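Local coordinates for protein sulfite dehydrogenase (Paracoccus pantotrophus, PDB 2XTS) that oxidises protein-bound sulfane sulfur in the Sox system, working as a molybdenum cofactor enzyme in complex with a haem-bearing cytochrome subunit, at residues A[89-101]-A[155-167]. Numbering follows the deposited sequence. Where two conformers were deposited one is given.
Sequences LMINGLVEKPLVF and VLLAEAGVKPEGK
Lys163 lays its side chain across the loop joining strands 89-93 and 99-101, CG anti to the carbonyl carbon (chi1 -71°) and the chain extended beyond it. Its CB rests 3.5 Å from Leu94 O, CG lies beside both that oxygen and Glu96 OE1, CD passes Leu94 C, and CE stops 3.6 Å from Val95 O. A long, flexible lysine suits this place: its methylenes line the loop backbone while NZ reaches a water (3.2 Å) that donates to Gly93 O. With an alanine in its place, the water would probably lose its NZ partner and the backbone of Leu94 and Val95 its cover. Three backbone hydrogen bonds tie this loop to the helix end and the residues after it: Lys163 N gives a nearly straight one (170°) to the carbonyl O of Leu94, the central residue of an inverse gamma turn, Glu96 N reaches Gly161 O at 2.7 Å, and Lys97 N reaches Ala160 O. Gly161, first past the helix, takes a positive phi, natural for glycine, and a side chain there would crowd Glu96 CG. The small Ala160 lets the loop come close, its CB 3.3 Å from Lys97 O. Helix 153-160 thus packs across the hairpin of the molybdopterin-binding domain, strand 227-233 beside strand 89-93 and a cytochrome strand continuing the sheet beyond 99-101.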
loop_
_atom_site.group_PDB
_atom_site.type_symbol
_atom_site.label_atom_id
_atom_site.label_comp_id
_atom_site.label_asym_id
_atom_site.label_seq_id
_atom_site.Cartn_x
_atom_site.Cartn_y
_atom_site.Cartn_z
ATOM N N LEU A 89 -9.702 -25.003 -4.054
ATOM C CA LEU A 89 -8.311 -25.429 -3.889
ATOM C C LEU A 89 -8.283 -26.912 -3.554
ATOM O O LEU A 89 -8.899 -27.345 -2.592
ATOM C CB LEU A 89 -7.606 -24.637 -2.777
ATOM C CG LEU A 89 -6.158 -25.042 -2.450
ATOM C CD1 LEU A 89 -5.282 -24.692 -3.656
ATOM C CD2 LEU A 89 -5.622 -24.367 -1.200
ATOM N N MET A 90 -7.522 -27.659 -4.330
ATOM C CA MET A 90 -7.393 -29.100 -4.181
ATOM C C MET A 90 -6.005 -29.421 -3.695
ATOM O O MET A 90 -5.029 -28.823 -4.139
ATOM C CB MET A 90 -7.651 -29.783 -5.525
ATOM C CG MET A 90 -7.408 -31.288 -5.533
ATOM S SD MET A 90 -7.700 -32.079 -7.150
ATOM C CE MET A 90 -9.471 -31.858 -7.242
ATOM N N ILE A 91 -5.913 -30.363 -2.751
ATOM C CA ILE A 91 -4.633 -30.963 -2.338
ATOM C C ILE A 91 -4.730 -32.452 -2.595
ATOM O O ILE A 91 -5.657 -33.094 -2.108
ATOM C CB ILE A 91 -4.295 -30.708 -0.854
ATOM C CG1 ILE A 91 -4.239 -29.201 -0.577
ATOM C CG2 ILE A 91 -2.957 -31.323 -0.511
ATOM C CD1 ILE A 91 -3.857 -28.794 0.838
ATOM N N ASN A 92 -3.812 -32.992 -3.389
ATOM C CA ASN A 92 -3.888 -34.409 -3.767
ATOM C C ASN A 92 -2.496 -34.979 -3.943
ATOM O O ASN A 92 -1.494 -34.293 -3.748
ATOM C CB ASN A 92 -4.760 -34.616 -5.021
ATOM C CG ASN A 92 -4.051 -34.242 -6.305
ATOM O OD1 ASN A 92 -3.746 -33.073 -6.538
ATOM N ND2 ASN A 92 -3.829 -35.222 -7.165
ATOM N N GLY A 93 -2.430 -36.265 -4.239
ATOM C CA GLY A 93 -1.171 -36.957 -4.489
ATOM C C GLY A 93 -0.759 -37.767 -3.280
ATOM O O GLY A 93 -1.579 -38.500 -2.702
ATOM N N LEU A 94 0.498 -37.635 -2.888
ATOM C CA LEU A 94 1.063 -38.424 -1.778
ATOM C C LEU A 94 0.655 -37.813 -0.434
ATOM O O LEU A 94 1.481 -37.307 0.333
ATOM C CB LEU A 94 2.585 -38.582 -1.933
ATOM C CG LEU A 94 3.004 -39.484 -3.086
ATOM C CD1 LEU A 94 4.493 -39.336 -3.337
ATOM C CD2 LEU A 94 2.653 -40.944 -2.805
ATOM N N VAL A 95 -0.655 -37.841 -0.198
ATOM C CA VAL A 95 -1.272 -37.369 1.027
ATOM C C VAL A 95 -2.193 -38.446 1.566
ATOM O O VAL A 95 -2.690 -39.289 0.816
ATOM C CB VAL A 95 -2.059 -36.065 0.805
ATOM C CG1 VAL A 95 -1.102 -34.930 0.415
ATOM C CG2 VAL A 95 -3.165 -36.241 -0.225
ATOM N N GLU A 96 -2.427 -38.400 2.871
ATOM C CA GLU A 96 -3.305 -39.390 3.499
ATOM C C GLU A 96 -4.751 -39.219 3.086
ATOM O O GLU A 96 -5.463 -40.194 2.894
ATOM C CB GLU A 96 -3.194 -39.348 5.025
ATOM C CG GLU A 96 -1.807 -39.662 5.560
ATOM C CD GLU A 96 -1.397 -41.115 5.373
ATOM O OE1 GLU A 96 -0.205 -41.418 5.601
ATOM O OE2 GLU A 96 -2.245 -41.961 5.004
ATOM N N LYS A 97 -5.193 -37.977 2.909
ATOM C CA LYS A 97 -6.550 -37.695 2.451
ATOM C C LYS A 97 -6.508 -36.505 1.497
ATOM O O LYS A 97 -6.154 -35.409 1.923
ATOM C CB LYS A 97 -7.481 -37.368 3.632
ATOM C CG LYS A 97 -8.942 -37.232 3.232
ATOM C CD LYS A 97 -9.838 -36.887 4.400
ATOM C CE LYS A 97 -10.180 -38.102 5.234
ATOM N NZ LYS A 97 -11.164 -37.721 6.287
ATOM N N PRO A 98 -6.853 -36.713 0.217
ATOM C CA PRO A 98 -6.897 -35.575 -0.690
ATOM C C PRO A 98 -8.101 -34.719 -0.337
ATOM O O PRO A 98 -9.166 -35.245 0.011
ATOM C CB PRO A 98 -7.077 -36.219 -2.049
ATOM C CG PRO A 98 -7.837 -37.483 -1.756
ATOM C CD PRO A 98 -7.338 -37.940 -0.432
ATOM N N LEU A 99 -7.950 -33.405 -0.451
ATOM C CA LEU A 99 -8.957 -32.445 0.023
ATOM C C LEU A 99 -9.357 -31.422 -1.030
ATOM O O LEU A 99 -8.577 -31.104 -1.921
ATOM C CB LEU A 99 -8.451 -31.689 1.257
ATOM C CG LEU A 99 -8.182 -32.543 2.499
ATOM C CD1 LEU A 99 -7.504 -31.731 3.587
ATOM C CD2 LEU A 99 -9.439 -33.254 3.025
ATOM N N VAL A 100 -10.580 -30.932 -0.893
ATOM C CA VAL A 100 -11.058 -29.762 -1.623
ATOM C C VAL A 100 -11.463 -28.734 -0.565
ATOM O O VAL A 100 -12.211 -29.053 0.390
ATOM C CB VAL A 100 -12.265 -30.049 -2.512
ATOM C CG1 VAL A 100 -12.844 -28.723 -3.103
ATOM C CG2 VAL A 100 -11.864 -31.020 -3.608
ATOM N N PHE A 101 -10.972 -27.505 -0.734
ATOM C CA PHE A 101 -11.314 -26.354 0.102
ATOM C C PHE A 101 -12.059 -25.300 -0.712
ATOM O O PHE A 101 -11.757 -25.063 -1.887
ATOM C CB PHE A 101 -10.057 -25.653 0.648
ATOM C CG PHE A 101 -9.192 -26.525 1.507
ATOM C CD1 PHE A 101 -9.519 -26.764 2.828
ATOM C CD2 PHE A 101 -8.045 -27.091 1.007
ATOM C CE1 PHE A 101 -8.735 -27.573 3.626
ATOM C CE2 PHE A 101 -7.254 -27.888 1.805
ATOM C CZ PHE A 101 -7.591 -28.120 3.114
ATOM N N VAL A 155 0.258 -25.512 7.127
ATOM C CA VAL A 155 -0.961 -25.806 7.861
ATOM C C VAL A 155 -2.026 -26.436 6.959
ATOM O O VAL A 155 -2.778 -27.312 7.402
ATOM C CB VAL A 155 -1.507 -24.590 8.611
ATOM C CG1 VAL A 155 -2.655 -25.019 9.517
ATOM C CG2 VAL A 155 -0.404 -23.925 9.453
ATOM N N LEU A 156 -2.079 -26.034 5.689
ATOM C CA LEU A 156 -3.020 -26.659 4.751
ATOM C C LEU A 156 -2.631 -28.098 4.488
ATOM O O LEU A 156 -3.481 -28.997 4.471
ATOM C CB LEU A 156 -3.029 -25.903 3.437
ATOM C CG LEU A 156 -3.483 -24.452 3.540
ATOM C CD1 LEU A 156 -3.368 -23.803 2.150
ATOM C CD2 LEU A 156 -4.887 -24.346 4.070
ATOM N N LEU A 157 -1.337 -28.309 4.287
ATOM C CA LEU A 157 -0.824 -29.637 3.979
ATOM C C LEU A 157 -1.030 -30.584 5.154
ATOM O O LEU A 157 -1.305 -31.759 4.956
ATOM C CB LEU A 157 0.640 -29.558 3.569
ATOM C CG LEU A 157 0.825 -28.893 2.201
ATOM C CD1 LEU A 157 2.293 -28.591 1.947
ATOM C CD2 LEU A 157 0.271 -29.723 1.045
ATOM N N ALA A 158 -0.914 -30.066 6.369
ATOM C CA ALA A 158 -1.196 -30.840 7.584
ATOM C C ALA A 158 -2.618 -31.402 7.625
ATOM O O ALA A 158 -2.834 -32.490 8.177
ATOM C CB ALA A 158 -0.913 -29.980 8.825
ATOM N N GLU A 159 -3.594 -30.677 7.081
ATOM C CA GLU A 159 -4.962 -31.179 7.020
ATOM C C GLU A 159 -5.041 -32.437 6.177
ATOM O O GLU A 159 -5.760 -33.361 6.522
ATOM C CB GLU A 159 -5.947 -30.159 6.431
ATOM C CG GLU A 159 -6.448 -29.059 7.306
ATOM C CD GLU A 159 -6.958 -29.518 8.655
ATOM O OE1 GLU A 159 -8.011 -30.210 8.778
ATOM O OE2 GLU A 159 -6.304 -29.130 9.617
ATOM N N ALA A 160 -4.298 -32.463 5.070
ATOM C CA ALA A 160 -4.315 -33.609 4.152
ATOM C C ALA A 160 -3.413 -34.734 4.643
ATOM O O ALA A 160 -3.706 -35.896 4.396
ATOM C CB ALA A 160 -3.890 -33.177 2.751
ATOM N N GLY A 161 -2.316 -34.381 5.307
ATOM C CA GLY A 161 -1.375 -35.353 5.838
ATOM C C GLY A 161 -0.379 -35.809 4.776
ATOM O O GLY A 161 -0.597 -36.774 4.064
ATOM N N VAL A 162 0.745 -35.124 4.682
ATOM C CA VAL A 162 1.742 -35.440 3.659
ATOM C C VAL A 162 2.450 -36.752 3.997
ATOM O O VAL A 162 2.958 -36.907 5.102
ATOM C CB VAL A 162 2.796 -34.313 3.523
ATOM C CG1 VAL A 162 3.852 -34.671 2.483
ATOM C CG2 VAL A 162 2.124 -32.998 3.139
ATOM N N LYS A 163 2.501 -37.684 3.047
ATOM C CA LYS A 163 3.189 -38.969 3.259
ATOM C C LYS A 163 4.707 -38.758 3.206
ATOM O O LYS A 163 5.172 -37.837 2.538
ATOM C CB LYS A 163 2.743 -39.982 2.208
ATOM C CG LYS A 163 1.323 -40.484 2.392
ATOM C CD LYS A 163 0.840 -41.315 1.207
ATOM C CE LYS A 163 -0.443 -42.063 1.550
ATOM N NZ LYS A 163 -0.867 -42.965 0.443
ATOM N N PRO A 164 5.492 -39.619 3.877
ATOM C CA PRO A 164 6.953 -39.435 3.862
ATOM C C PRO A 164 7.610 -39.456 2.474
ATOM O O PRO A 164 8.650 -38.832 2.286
ATOM C CB PRO A 164 7.466 -40.592 4.729
ATOM C CG PRO A 164 6.320 -40.937 5.597
ATOM C CD PRO A 164 5.076 -40.676 4.817
ATOM N N GLU A 165 6.988 -40.149 1.526
ATOM C CA GLU A 165 7.474 -40.215 0.162
ATOM C C GLU A 165 7.232 -38.921 -0.617
ATOM O O GLU A 165 7.817 -38.732 -1.691
ATOM C CB GLU A 165 6.809 -41.385 -0.560
ATOM C CG GLU A 165 7.138 -42.757 0.017
ATOM C CD GLU A 165 6.277 -43.187 1.225
ATOM O OE1 GLU A 165 5.247 -42.549 1.558
ATOM O OE2 GLU A 165 6.649 -44.208 1.852
ATOM N N GLY A 166 6.412 -38.030 -0.062
ATOM C CA GLY A 166 6.065 -36.777 -0.734
ATOM C C GLY A 166 7.133 -35.717 -0.585
ATOM O O GLY A 166 7.085 -34.903 0.347
ATOM N N LYS A 167 8.062 -35.695 -1.542
ATOM C CA LYS A 167 9.247 -34.845 -1.492
ATOM C C LYS A 167 9.105 -33.518 -2.268
ATOM O O LYS A 167 9.904 -32.588 -2.048
ATOM C CB LYS A 167 10.435 -35.635 -2.072
ATOM C CG LYS A 167 10.823 -36.949 -1.333
ATOM C CD LYS A 167 11.083 -36.722 0.133
ATOM C CE LYS A 167 11.685 -37.965 0.822
ATOM N NZ LYS A 167 13.056 -38.293 0.339
HETATM O O HOH W 1 -1.345 -41.464 -2.307
#